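Local coordinates for protein prenylcyclase (Actinoplanes teichomyceticus, PDB 6IJ1) that probably acts as a prenyltransferase or prenyl cyclase on isoprenoid substrates, with a mainly helical fold that probably resembles that of the terpenoid cyclases, at residues Phe20-Arg25 and Gly29-Tyr34; Thr45-Gly50 and Thr329-Leu334; Val53-Glu58 and Ala336-Ala341; Gly188-Tyr193 and Leu204-Leu209; Leu251-Val256 and Arg269-Trp274. All blocks are in the same frame, centred on the assembly; numbering follows the deposited sequence.

In the fold
Contacts 2, 4 and 5 are buried between helices or beneath a loop, whereas contacts 1 and 3 are partly buried and meet solvent with arginines. Contacts 2 and 3 share helix 327-341, the first near its start, the second at its C-terminal end; helix 246-256 of contact 5 packs beside it. A loop tryptophan in contacts 1 and 4 donates its indole N-H to a helix carbonyl ten residues earlier, within contact 1 but to another helix beside contact 4, whose own packing is CH-pi and apolar. Contact 2 adds a buried hydroxyl pair to apolar packing. Contact 5 is apolar, although its helix salt-bridges contact 4. Contact 3 is van der Waals, an arginine against a proline.

Contact 1: residues Phe20-Arg25 and Gly29-Tyr34; sequences FLLDRR and GRWVDY
Trp31 turns its indole edge to Leu21, and NE1 gives a nearly straight hydrogen bond to Leu21 O (2.8 Å, 161° at the hydrogen). The donor comes from above the carbonyl plane, while the backbone N of Arg24 reaches the same oxygen from the opposite face, so two donors grip one carbonyl oxygen in the last turn of helix 10-23. This is the tight part: Trp31 is buried, with helices 42-52, 58-71 and 327-341 packed around it. Leu22 adds only a distant touch, its CD2 4.5 Å from Trp31 CZ2. The outer side is Arg25, which lies alongside the indole with CG 3.4 Å from Trp31 NE1. A bend at chi3 (-65°) lets Arg25 NE return to its own helix end and bond Leu22 O in the carbonyl plane at 2.8 Å, which holds the guanidinium roughly parallel to the indole, 22° off. Beside Arg24 the junction is looser: a water links Arg24 O (2.7 Å) to Val32 N (3.0 Å). With Gly29 two residues before the tryptophan, the arrangement is consistent with a QW-like motif of terpenoid cyclases, Arg25 standing where the glutamine is usual.

Contact 2: residues Thr45-Gly50 and Thr329-Leu334; sequences TAYVAG and TTATVL
Tyr47 and Thr332 join two roughly parallel helices, 42-52 and 327-341, that bring the first and last parts of the chain together, consistent with the closing of an alpha/alpha barrel like that of the terpenoid cyclases. Over these segments the axes come within 9.3 Å and run 29° apart. A small residue sits at the closest point: Ala331 points its methyl at the partner helix, where CB lies 4.3 Å from Val48 CA and 4.4 Å from Val48 CG2. Tyr47 flanks the same methyl, with CE2 4.0 Å from Ala331 CB. Because CG of Tyr47 is anti to the backbone N (chi1 -176°), the ring leaves its helix and extends across to Thr332, the residue after Ala331. Its OH is hydrogen-bonded to Thr332 OG1 at 2.7 Å, and that oxygen lies at the ring edge, in the ring plane. Stacking with His328 and an edge-to-face meeting with Trp96 help fix the ring's rotation. A phenylalanine in place of Tyr47 would keep the ring but would probably leave Thr332 OG1 without its cross-helix mate and remove the sole polar tie between the segments. Thr332 OG1 is also bonded to His328 O, so two buried hydroxyls and a helix carbonyl form a short polar chain, and the contact combines apolar packing with a directional link that satisfies oxygens in the interior.

Contact 3: residues Val53-Glu58 and Ala336-Ala341; sequences VQLPHE and ALRTAA
With chi1 at 171°, Arg338 sends CG away from its own N, then bends at chi2 (90°) and chi3 (-61°), which curls the chain along the loop and lays its guanidinium flat against Pro56. The proline comes from the opposite direction and sets its ring edge over one face of that group: CD is 3.8 Å from Arg338 NH1 and CG 3.9 Å from Arg338 CZ. Nearer the helix, the methylenes do the packing. Leu55 slides past Arg338 the other way, its CD2 3.8 Å from Arg338 CB, and Gln54 O rests 3.6 Å from Arg338 CD. All of this is van der Waals contact, aliphatic and buried at Leu55, against a flat cation and open to solvent at Pro56. Other bonds also hold the loop. Pro56 is the centre of an inverse gamma turn with a weak His57 N to Leu55 O bond of 2.9 Å; Gln54 NE2 bonds Gly50 O, and Gln54 OE1 ties the loop to Gln335 NE2 of helix 327-341. His57 then takes the N-cap position of helix 58-71. The whole is the connection of an alpha-alpha hairpin, from helix 42-52 to helix 58-71, packed against the C-terminal helix of what is probably an alpha/alpha barrel.

Contact 4: residues Gly188-Tyr193 and Leu204-Leu209; sequences GEWPAY and LAVESL. With IMD (imidazole), chain B.
Trp190 lies flat against helix 198-209 at the end of a loop whose Gln184, Gly188 and Trp190 are spaced as in the QW motif of terpenoid cyclases. The face contact is a CH-pi interaction: Ala205 CB stands 3.7 Å from the centroid of the six-membered ring of Trp190, 13° off its normal. Apolar contacts continue round the benzo end. Val206 CG1 crosses to Trp190 CZ3 at 3.7 Å, and Leu209, one turn on from Ala205 and coming from the opposite direction, puts CD1 3.6 Å from Trp190 CZ2. Trp190 CG is anti to its carbonyl carbon (chi1 -78°), which carries the indole over this row of small and branched residues. The polar partners lie elsewhere: Trp190 NE1 bonds Leu180 O, the backbone N meets Thr202 OG1, and Gln184 NE2 holds Gly188 O. Without the indole of Trp190, as with an alanine here, a gap would probably open against Ala205 and Leu209, and Leu180 O would lose this donor. Away from the tryptophan, helix 198-209 meets an imidazole, probably from the crystallisation liquor, whose N1 makes a weak 3.1 Å hydrogen bond to Ser208 OG.

Contact 5: residues Leu251-Val256 and Arg269-Trp274; sequences LALRAV and RAAAGW
Leu253 and Ala271 mark where helices 246-256 and 265-278 come nearest, their CA atoms 6.2 Å apart, and the two segments run roughly antiparallel. Both are regular: Ala255 N bonds Leu251 O at 3.0 Å, and on the other side Trp274 N bonds Ala270 O at 2.9 Å. No polar bond joins them, and the contact rests on one leucine set against two alanines. A chi1 of -173° swings Leu253 CG to the far side from its backbone N, and the chain stays extended at chi2 (166°), so the side chain reaches straight out from its helix toward the other. Its CD1 does the touching: it lies 3.9 Å from Ala271 CB, 4.1 Å from Ala272 CB and only 3.7 Å from Ala272 N, resting on the backbone between two successive methyls. Lower on the same side chain, Leu253 CB meets Ala271 CB at 4.1 Å. With nothing larger than a methyl on the facing residues, the branched end can settle right against the peptide, which is consistent with the short backbone separation. The second methyl, CD2, turns to helix 327-341 and packs 3.6 Å from Ala336 O, while Ala272 touches Leu337 and Ala340 of that helix. Leu253 thus sits where three helices converge. The next residue, Arg254, on another side of the helix, forms a salt bridge to Glu207 of helix 198-209. Two consecutive antiparallel helices packed through leucine and alanine form an alpha-alpha hairpin, the repeating element of the alpha/alpha barrels to which this protein probably belongs.

Contact 1: residues Phe20-Arg25 and Gly29-Tyr34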
# COMPACT_ATOMS: atom_id res chain seq x y z
N PHE A 20 14.47 3.04 13.55
CA PHE A 20 13.60 4.21 13.37
C PHE A 20 12.14 3.83 13.64
O PHE A 20 11.45 4.51 14.38
CB PHE A 20 13.76 4.77 11.95
CG PHE A 20 12.75 5.84 11.60
CD1 PHE A 20 13.00 7.16 11.92
CD2 PHE A 20 11.55 5.51 10.95
CE1 PHE A 20 12.02 8.16 11.60
CE2 PHE A 20 10.62 6.51 10.62
CZ PHE A 20 10.84 7.81 10.95
N LEU A 21 11.67 2.72 13.04
CA LEU A 21 10.25 2.41 13.19
C LEU A 21 9.91 1.99 14.62
O LEU A 21 8.89 2.38 15.16
CB LEU A 21 9.85 1.29 12.22
CG LEU A 21 9.83 1.69 10.72
CD1 LEU A 21 9.60 0.46 9.87
CD2 LEU A 21 8.74 2.75 10.52
N LEU A 22 10.77 1.19 15.25
CA LEU A 22 10.51 0.82 16.65
C LEU A 22 10.52 2.05 17.56
O LEU A 22 9.71 2.13 18.48
CB LEU A 22 11.55 -0.20 17.11
CG LEU A 22 11.44 -1.55 16.44
CD1 LEU A 22 12.66 -2.41 16.93
CD2 LEU A 22 10.10 -2.23 16.73
N ASP A 23 11.44 3.00 17.32
CA ASP A 23 11.45 4.21 18.15
C ASP A 23 10.23 5.08 17.94
O ASP A 23 9.89 5.90 18.82
CB ASP A 23 12.72 5.02 17.89
CG ASP A 23 13.96 4.35 18.47
OD1 ASP A 23 13.80 3.36 19.23
OD2 ASP A 23 15.10 4.80 18.20
N ARG A 24 9.53 4.95 16.81
CA ARG A 24 8.35 5.76 16.56
C ARG A 24 7.05 5.06 16.96
O ARG A 24 5.95 5.57 16.69
CB ARG A 24 8.30 6.17 15.06
CG ARG A 24 9.48 6.97 14.46
CD ARG A 24 9.73 8.15 15.23
NE ARG A 24 10.83 9.04 14.78
CZ ARG A 24 12.13 8.77 14.89
NH1 ARG A 24 12.53 7.56 15.33
NH2 ARG A 24 13.05 9.69 14.53
N ARG A 25 7.11 3.90 17.63
CA ARG A 25 5.90 3.33 18.22
C ARG A 25 5.25 4.27 19.22
O ARG A 25 5.94 4.96 19.98
CB ARG A 25 6.24 2.04 18.97
CG ARG A 25 6.41 0.80 18.10
CD ARG A 25 6.94 -0.38 18.94
NE ARG A 25 8.28 -0.09 19.44
CZ ARG A 25 8.95 -0.93 20.24
NH1 ARG A 25 8.37 -2.08 20.63
NH2 ARG A 25 10.16 -0.63 20.67
N GLY A 29 2.27 0.51 21.45
CA GLY A 29 2.82 -0.33 20.40
C GLY A 29 2.34 -0.00 18.99
O GLY A 29 2.89 -0.57 18.03
N ARG A 30 1.33 0.86 18.85
CA ARG A 30 0.78 1.11 17.52
C ARG A 30 1.68 2.12 16.77
O ARG A 30 2.61 2.71 17.32
CB ARG A 30 -0.66 1.60 17.60
CG ARG A 30 -0.82 2.98 18.09
CD ARG A 30 -2.29 3.37 18.39
NE ARG A 30 -2.44 4.84 18.38
CZ ARG A 30 -2.21 5.62 19.44
NH1 ARG A 30 -1.81 5.07 20.59
NH2 ARG A 30 -2.35 6.94 19.34
N TRP A 31 1.45 2.23 15.46
CA TRP A 31 2.10 3.27 14.68
C TRP A 31 1.02 4.14 14.06
O TRP A 31 -0.05 3.65 13.65
CB TRP A 31 2.97 2.69 13.57
CG TRP A 31 4.16 1.98 14.06
CD1 TRP A 31 5.35 2.54 14.40
CD2 TRP A 31 4.30 0.56 14.28
NE1 TRP A 31 6.25 1.56 14.81
CE2 TRP A 31 5.63 0.34 14.74
CE3 TRP A 31 3.46 -0.56 14.10
CZ2 TRP A 31 6.13 -0.96 15.08
CZ3 TRP A 31 3.95 -1.84 14.43
CH2 TRP A 31 5.27 -2.03 14.90
N VAL A 32 1.31 5.44 13.93
CA VAL A 32 0.38 6.36 13.25
C VAL A 32 1.15 7.18 12.22
O VAL A 32 2.36 7.43 12.35
CB VAL A 32 -0.38 7.31 14.20
CG1 VAL A 32 -1.10 6.46 15.33
CG2 VAL A 32 0.57 8.34 14.84
N ASP A 33 0.47 7.55 11.15
CA ASP A 33 1.10 8.40 10.14
C ASP A 33 0.01 9.10 9.36
O ASP A 33 -1.18 8.79 9.47
CB ASP A 33 2.01 7.60 9.21
CG ASP A 33 3.19 8.41 8.65
OD1 ASP A 33 3.16 9.64 8.74
OD2 ASP A 33 4.10 7.74 8.06
N TYR A 34 0.43 10.06 8.53
CA TYR A 34 -0.45 10.95 7.77
C TYR A 34 -1.13 11.96 8.70
O TYR A 34 -1.03 11.86 9.93
CB TYR A 34 -1.45 10.20 6.85
CG TYR A 34 -0.76 9.53 5.69
CD1 TYR A 34 -0.24 8.25 5.81
CD2 TYR A 34 -0.61 10.21 4.50
CE1 TYR A 34 0.42 7.64 4.73
CE2 TYR A 34 0.08 9.61 3.40
CZ TYR A 34 0.56 8.34 3.55
OH TYR A 34 1.25 7.72 2.50
O HOH W 1 3.57 6.40 15.72

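Contact 2: residues Thr45-Gly50 and Thr329-Leu334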
# COMPACT_ATOMS: atom_id res chain seq x y z
N THR A 45 -0.68 1.03 11.29
CA THR A 45 -0.18 -0.03 12.16
C THR A 45 -0.07 -1.35 11.42
O THR A 45 0.95 -2.04 11.54
CB THR A 45 -1.12 -0.14 13.37
OG1 THR A 45 -1.02 1.05 14.17
CG2 THR A 45 -0.74 -1.33 14.25
N ALA A 46 -1.13 -1.72 10.70
CA ALA A 46 -1.10 -2.97 9.93
C ALA A 46 0.00 -2.94 8.87
O ALA A 46 0.72 -3.92 8.67
CB ALA A 46 -2.44 -3.22 9.27
N TYR A 47 0.16 -1.80 8.17
CA TYR A 47 1.12 -1.73 7.08
C TYR A 47 2.55 -1.85 7.61
O TYR A 47 3.38 -2.59 7.07
CB TYR A 47 0.90 -0.38 6.37
CG TYR A 47 1.76 -0.20 5.12
CD1 TYR A 47 1.34 -0.78 3.94
CD2 TYR A 47 2.96 0.51 5.16
CE1 TYR A 47 2.10 -0.68 2.80
CE2 TYR A 47 3.71 0.68 4.00
CZ TYR A 47 3.26 0.10 2.83
OH TYR A 47 3.97 0.22 1.64
N VAL A 48 2.87 -1.10 8.66
CA VAL A 48 4.23 -1.16 9.22
C VAL A 48 4.51 -2.54 9.80
O VAL A 48 5.58 -3.11 9.56
CB VAL A 48 4.38 -0.06 10.30
CG1 VAL A 48 5.68 -0.23 11.09
CG2 VAL A 48 4.29 1.37 9.61
N ALA A 49 3.54 -3.08 10.56
CA ALA A 49 3.70 -4.40 11.17
C ALA A 49 3.96 -5.46 10.11
O ALA A 49 4.80 -6.34 10.32
CB ALA A 49 2.46 -4.79 12.00
N GLY A 50 3.27 -5.36 8.96
CA GLY A 50 3.44 -6.39 7.93
C GLY A 50 4.85 -6.42 7.37
O GLY A 50 5.38 -7.48 7.04
N THR A 329 6.75 5.52 4.13
CA THR A 329 7.89 5.45 3.19
C THR A 329 8.95 4.51 3.70
O THR A 329 9.46 3.67 2.96
CB THR A 329 8.51 6.85 2.98
OG1 THR A 329 7.56 7.75 2.42
CG2 THR A 329 9.75 6.79 2.04
N THR A 330 9.31 4.63 4.97
CA THR A 330 10.40 3.80 5.48
C THR A 330 10.02 2.33 5.44
O THR A 330 10.86 1.50 5.05
CB THR A 330 10.72 4.27 6.90
OG1 THR A 330 11.17 5.61 6.84
CG2 THR A 330 11.84 3.38 7.51
N ALA A 331 8.77 2.01 5.82
CA ALA A 331 8.37 0.60 5.74
C ALA A 331 8.45 0.09 4.31
O ALA A 331 8.92 -1.04 4.04
CB ALA A 331 6.96 0.40 6.31
N THR A 332 7.95 0.89 3.35
CA THR A 332 8.00 0.52 1.94
C THR A 332 9.43 0.26 1.48
O THR A 332 9.69 -0.73 0.75
CB THR A 332 7.34 1.63 1.10
OG1 THR A 332 6.02 1.91 1.62
CG2 THR A 332 7.22 1.23 -0.35
N VAL A 333 10.36 1.13 1.86
CA VAL A 333 11.74 0.97 1.48
C VAL A 333 12.33 -0.29 2.12
O VAL A 333 13.06 -1.03 1.46
CB VAL A 333 12.55 2.23 1.89
CG1 VAL A 333 14.05 1.93 1.65
CG2 VAL A 333 12.08 3.47 1.04
N LEU A 334 12.06 -0.53 3.41
CA LEU A 334 12.62 -1.74 4.03
C LEU A 334 12.12 -2.99 3.31
O LEU A 334 12.89 -3.95 3.14
CB LEU A 334 12.25 -1.81 5.51
CG LEU A 334 12.91 -0.71 6.34
CD1 LEU A 334 12.41 -0.78 7.79
CD2 LEU A 334 14.46 -0.85 6.35

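Contact 3: residues Val53-Glu58 and Ala336-Ala341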
# COMPACT_ATOMS: atom_id res chain seq x y z
N VAL A 53 7.30 -7.93 10.31
CA VAL A 53 7.33 -9.37 10.61
C VAL A 53 8.08 -10.16 9.56
O VAL A 53 8.38 -11.35 9.78
CB VAL A 53 5.90 -9.98 10.80
CG1 VAL A 53 5.15 -9.36 11.98
CG2 VAL A 53 5.05 -9.94 9.52
N GLN A 54 8.46 -9.56 8.43
CA GLN A 54 9.23 -10.22 7.38
C GLN A 54 10.73 -9.96 7.46
O GLN A 54 11.48 -10.49 6.62
CB GLN A 54 8.74 -9.76 6.02
CG GLN A 54 7.29 -10.08 5.77
CD GLN A 54 6.85 -9.48 4.44
OE1 GLN A 54 7.38 -9.84 3.37
NE2 GLN A 54 5.94 -8.49 4.50
N LEU A 55 11.20 -9.14 8.40
CA LEU A 55 12.60 -8.76 8.52
C LEU A 55 13.30 -9.67 9.51
O LEU A 55 12.69 -10.13 10.48
CB LEU A 55 12.73 -7.31 8.97
CG LEU A 55 12.08 -6.36 7.95
CD1 LEU A 55 12.23 -4.92 8.42
CD2 LEU A 55 12.66 -6.54 6.55
N PRO A 56 14.59 -9.92 9.31
CA PRO A 56 15.32 -10.85 10.19
C PRO A 56 15.86 -10.16 11.44
O PRO A 56 17.09 -10.05 11.66
CB PRO A 56 16.43 -11.35 9.26
CG PRO A 56 16.78 -10.12 8.42
CD PRO A 56 15.41 -9.45 8.17
N HIS A 57 14.95 -9.70 12.29
CA HIS A 57 15.31 -8.98 13.50
C HIS A 57 14.26 -9.33 14.54
O HIS A 57 13.07 -9.13 14.34
CB HIS A 57 15.39 -7.44 13.24
CG HIS A 57 16.53 -7.05 12.33
ND1 HIS A 57 17.85 -7.02 12.74
CD2 HIS A 57 16.55 -6.71 11.01
CE1 HIS A 57 18.63 -6.66 11.73
NE2 HIS A 57 17.86 -6.47 10.67
N GLU A 58 14.69 -9.92 15.66
CA GLU A 58 13.70 -10.45 16.59
C GLU A 58 12.80 -9.34 17.14
O GLU A 58 11.59 -9.56 17.35
CB GLU A 58 14.40 -11.23 17.72
CG GLU A 58 15.36 -10.43 18.57
CD GLU A 58 16.05 -11.26 19.66
OE1 GLU A 58 15.69 -12.46 19.85
OE2 GLU A 58 16.97 -10.72 20.32
N ALA A 336 11.49 -3.28 0.17
CA ALA A 336 12.30 -3.40 -1.04
C ALA A 336 13.70 -3.87 -0.72
O ALA A 336 14.28 -4.65 -1.49
CB ALA A 336 12.34 -2.03 -1.73
N LEU A 337 14.30 -3.36 0.35
CA LEU A 337 15.70 -3.76 0.65
C LEU A 337 15.74 -5.26 0.98
O LEU A 337 16.69 -5.92 0.57
CB LEU A 337 16.26 -2.88 1.76
CG LEU A 337 16.57 -1.46 1.32
CD1 LEU A 337 17.09 -0.64 2.49
CD2 LEU A 337 17.56 -1.45 0.17
N ARG A 338 14.72 -5.76 1.67
CA ARG A 338 14.67 -7.20 1.99
C ARG A 338 14.59 -7.99 0.69
O ARG A 338 15.29 -8.99 0.56
CB ARG A 338 13.50 -7.48 2.93
CG ARG A 338 13.22 -8.96 3.15
CD ARG A 338 14.00 -9.47 4.33
NE ARG A 338 15.44 -9.38 4.21
CZ ARG A 338 16.28 -10.36 4.52
NH1 ARG A 338 15.80 -11.51 4.97
NH2 ARG A 338 17.58 -10.20 4.36
N THR A 339 13.77 -7.53 -0.25
CA THR A 339 13.60 -8.19 -1.56
C THR A 339 14.94 -8.18 -2.32
O THR A 339 15.26 -9.18 -2.95
CB THR A 339 12.52 -7.48 -2.37
OG1 THR A 339 11.31 -7.66 -1.65
CG2 THR A 339 12.36 -8.03 -3.77
N ALA A 340 15.67 -7.08 -2.27
CA ALA A 340 16.96 -7.01 -3.00
C ALA A 340 17.94 -8.02 -2.40
O ALA A 340 18.63 -8.68 -3.17
CB ALA A 340 17.51 -5.61 -2.94
N ALA A 341 17.97 -8.13 -1.07
CA ALA A 341 18.90 -9.06 -0.39
C ALA A 341 18.62 -10.50 -0.81
O ALA A 341 19.58 -11.24 -1.02
CB ALA A 341 18.78 -8.89 1.11

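Contact 4: residues Gly188-Tyr193 and Leu204-Leu209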
# COMPACT_ATOMS: atom_id res chain seq x y z
N GLY A 188 2.65 -2.24 -19.48
CA GLY A 188 3.06 -3.16 -18.43
C GLY A 188 2.72 -2.73 -17.00
O GLY A 188 2.79 -3.54 -16.09
N GLU A 189 2.42 -1.46 -16.80
CA GLU A 189 2.08 -1.02 -15.46
C GLU A 189 0.60 -1.09 -15.18
O GLU A 189 -0.26 -1.17 -16.06
CB GLU A 189 2.56 0.42 -15.25
CG GLU A 189 1.65 1.51 -15.76
CD GLU A 189 1.82 1.83 -17.24
OE1 GLU A 189 2.21 0.95 -18.07
OE2 GLU A 189 1.54 3.01 -17.56
N TRP A 190 0.28 -0.99 -13.88
CA TRP A 190 -1.10 -0.81 -13.48
C TRP A 190 -1.29 0.60 -12.97
O TRP A 190 -0.43 1.10 -12.25
CB TRP A 190 -1.49 -1.75 -12.36
CG TRP A 190 -1.78 -3.20 -12.79
CD1 TRP A 190 -3.02 -3.70 -13.06
CD2 TRP A 190 -0.85 -4.29 -12.95
NE1 TRP A 190 -2.93 -5.04 -13.37
CE2 TRP A 190 -1.62 -5.43 -13.33
CE3 TRP A 190 0.54 -4.40 -12.89
CZ2 TRP A 190 -1.07 -6.68 -13.58
CZ3 TRP A 190 1.12 -5.68 -13.09
CH2 TRP A 190 0.30 -6.79 -13.45
N PRO A 191 -2.43 1.20 -13.23
CA PRO A 191 -2.73 2.51 -12.68
C PRO A 191 -3.20 2.39 -11.23
O PRO A 191 -3.57 1.33 -10.76
CB PRO A 191 -3.88 2.97 -13.59
CG PRO A 191 -4.63 1.71 -13.81
CD PRO A 191 -3.54 0.68 -14.06
N ALA A 192 -3.17 3.53 -10.51
CA ALA A 192 -3.59 3.60 -9.12
C ALA A 192 -4.70 4.65 -9.03
O ALA A 192 -4.70 5.61 -9.79
CB ALA A 192 -2.45 4.02 -8.19
N TYR A 193 -5.62 4.46 -8.08
CA TYR A 193 -6.60 5.49 -7.80
C TYR A 193 -6.09 6.45 -6.76
O TYR A 193 -6.06 7.67 -7.01
CB TYR A 193 -7.90 4.82 -7.33
CG TYR A 193 -9.08 5.78 -7.16
CD1 TYR A 193 -9.82 6.24 -8.28
CD2 TYR A 193 -9.49 6.19 -5.87
CE1 TYR A 193 -10.94 7.08 -8.07
CE2 TYR A 193 -10.63 7.00 -5.69
CZ TYR A 193 -11.32 7.44 -6.82
OH TYR A 193 -12.42 8.25 -6.57
N LEU A 204 2.46 -3.82 -5.96
CA LEU A 204 1.55 -4.68 -5.19
C LEU A 204 0.91 -5.72 -6.08
O LEU A 204 0.77 -6.87 -5.65
CB LEU A 204 0.47 -3.81 -4.52
CG LEU A 204 1.02 -2.74 -3.54
CD1 LEU A 204 -0.21 -2.17 -2.78
CD2 LEU A 204 2.08 -3.24 -2.60
N ALA A 205 0.56 -5.33 -7.32
CA ALA A 205 -0.07 -6.29 -8.24
C ALA A 205 0.86 -7.47 -8.50
O ALA A 205 0.46 -8.64 -8.39
CB ALA A 205 -0.42 -5.61 -9.54
N VAL A 206 2.13 -7.19 -8.81
CA VAL A 206 2.97 -8.34 -9.17
C VAL A 206 3.30 -9.20 -7.98
O VAL A 206 3.46 -10.41 -8.11
CB VAL A 206 4.24 -7.90 -9.92
CG1 VAL A 206 3.86 -7.29 -11.22
CG2 VAL A 206 5.18 -6.99 -9.09
N GLU A 207 3.47 -8.62 -6.78
CA GLU A 207 3.69 -9.44 -5.61
C GLU A 207 2.44 -10.27 -5.28
O GLU A 207 2.55 -11.46 -4.94
CB GLU A 207 4.07 -8.54 -4.42
CG GLU A 207 5.49 -7.94 -4.65
CD GLU A 207 5.97 -7.10 -3.51
OE1 GLU A 207 5.18 -6.85 -2.58
OE2 GLU A 207 7.13 -6.67 -3.55
N SER A 208 1.25 -9.67 -5.40
CA SER A 208 0.03 -10.43 -5.19
C SER A 208 -0.13 -11.55 -6.20
O SER A 208 -0.58 -12.66 -5.81
CB SER A 208 -1.17 -9.51 -5.30
OG SER A 208 -1.23 -8.69 -4.10
N LEU A 209 0.16 -11.26 -7.47
CA LEU A 209 -0.07 -12.22 -8.56
C LEU A 209 0.98 -13.31 -8.56
O LEU A 209 0.75 -14.37 -9.19
CB LEU A 209 -0.09 -11.49 -9.90
CG LEU A 209 -1.26 -10.53 -10.29
CD1 LEU A 209 -0.98 -9.53 -11.42
CD2 LEU A 209 -2.57 -11.26 -10.64
N1 IMD B . 0.84 -7.38 -2.26
C2 IMD B . 1.95 -6.81 -1.68
N3 IMD B . 1.53 -6.15 -0.56
C4 IMD B . 0.20 -6.35 -0.44
C5 IMD B . -0.28 -7.11 -1.50

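Contact 5: residues Leu251-Val256 and Arg269-Trp274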
# COMPACT_ATOMS: atom_id res chain seq x y z
N LEU A 251 9.38 0.78 -4.78
CA LEU A 251 8.32 0.04 -5.45
C LEU A 251 8.76 -0.43 -6.82
O LEU A 251 8.43 -1.57 -7.20
CB LEU A 251 7.06 0.92 -5.53
CG LEU A 251 6.48 1.19 -4.16
CD1 LEU A 251 5.59 2.45 -4.21
CD2 LEU A 251 5.69 -0.04 -3.62
N ALA A 252 9.51 0.38 -7.57
CA ALA A 252 9.99 -0.11 -8.86
C ALA A 252 10.93 -1.29 -8.67
O ALA A 252 10.84 -2.27 -9.43
CB ALA A 252 10.71 1.03 -9.62
N LEU A 253 11.85 -1.22 -7.69
CA LEU A 253 12.73 -2.36 -7.38
C LEU A 253 11.89 -3.62 -7.19
O LEU A 253 12.19 -4.69 -7.76
CB LEU A 253 13.55 -2.00 -6.13
CG LEU A 253 14.65 -2.95 -5.69
CD1 LEU A 253 15.54 -2.23 -4.66
CD2 LEU A 253 14.09 -4.25 -5.05
N ARG A 254 10.84 -3.51 -6.38
CA ARG A 254 10.02 -4.69 -6.04
C ARG A 254 9.30 -5.23 -7.26
O ARG A 254 9.21 -6.47 -7.39
CB ARG A 254 9.03 -4.26 -4.97
CG ARG A 254 9.68 -4.17 -3.62
CD ARG A 254 8.85 -3.39 -2.58
NE ARG A 254 7.59 -4.11 -2.35
CZ ARG A 254 6.65 -3.65 -1.54
NH1 ARG A 254 6.84 -2.48 -0.90
NH2 ARG A 254 5.53 -4.35 -1.41
N ALA A 255 8.89 -4.37 -8.20
CA ALA A 255 8.24 -4.84 -9.42
C ALA A 255 9.26 -5.56 -10.33
O ALA A 255 8.95 -6.60 -10.94
CB ALA A 255 7.55 -3.68 -10.13
N VAL A 256 10.49 -5.04 -10.40
CA VAL A 256 11.50 -5.71 -11.22
C VAL A 256 11.73 -7.11 -10.69
O VAL A 256 11.95 -8.06 -11.48
CB VAL A 256 12.79 -4.89 -11.21
CG1 VAL A 256 13.89 -5.69 -11.98
CG2 VAL A 256 12.61 -3.61 -11.92
N ARG A 269 20.11 -3.94 -8.12
CA ARG A 269 21.31 -3.56 -7.33
C ARG A 269 21.47 -2.03 -7.33
O ARG A 269 21.81 -1.47 -6.28
CB ARG A 269 22.55 -4.31 -7.83
CG ARG A 269 22.59 -5.77 -7.41
CD ARG A 269 23.84 -6.53 -7.80
NE ARG A 269 23.91 -6.88 -9.21
CZ ARG A 269 24.59 -6.16 -10.08
NH1 ARG A 269 25.29 -5.14 -9.64
NH2 ARG A 269 24.57 -6.46 -11.36
N ALA A 270 21.22 -1.39 -8.47
CA ALA A 270 21.36 0.08 -8.55
C ALA A 270 20.32 0.77 -7.65
O ALA A 270 20.70 1.71 -6.95
CB ALA A 270 21.24 0.53 -9.99
N ALA A 271 19.08 0.31 -7.69
CA ALA A 271 18.01 0.93 -6.87
C ALA A 271 18.31 0.70 -5.39
O ALA A 271 18.12 1.61 -4.61
CB ALA A 271 16.67 0.38 -7.27
N ALA A 272 18.79 -0.49 -5.04
CA ALA A 272 19.12 -0.77 -3.62
C ALA A 272 20.25 0.16 -3.17
O ALA A 272 20.21 0.62 -2.04
CB ALA A 272 19.47 -2.22 -3.43
N GLY A 273 21.24 0.38 -4.04
CA GLY A 273 22.36 1.28 -3.71
C GLY A 273 21.87 2.71 -3.53
O GLY A 273 22.32 3.37 -2.60
N TRP A 274 21.01 3.17 -4.44
CA TRP A 274 20.46 4.52 -4.28
C TRP A 274 19.72 4.65 -2.95
O TRP A 274 19.93 5.60 -2.17
CB TRP A 274 19.55 4.90 -5.46
CG TRP A 274 19.12 6.37 -5.44
CD1 TRP A 274 19.74 7.39 -6.09
CD2 TRP A 274 18.03 6.94 -4.68
NE1 TRP A 274 19.07 8.59 -5.81
CE2 TRP A 274 18.04 8.31 -4.93
CE3 TRP A 274 17.06 6.41 -3.81
CZ2 TRP A 274 17.10 9.18 -4.35
CZ3 TRP A 274 16.10 7.28 -3.26
CH2 TRP A 274 16.16 8.64 -3.51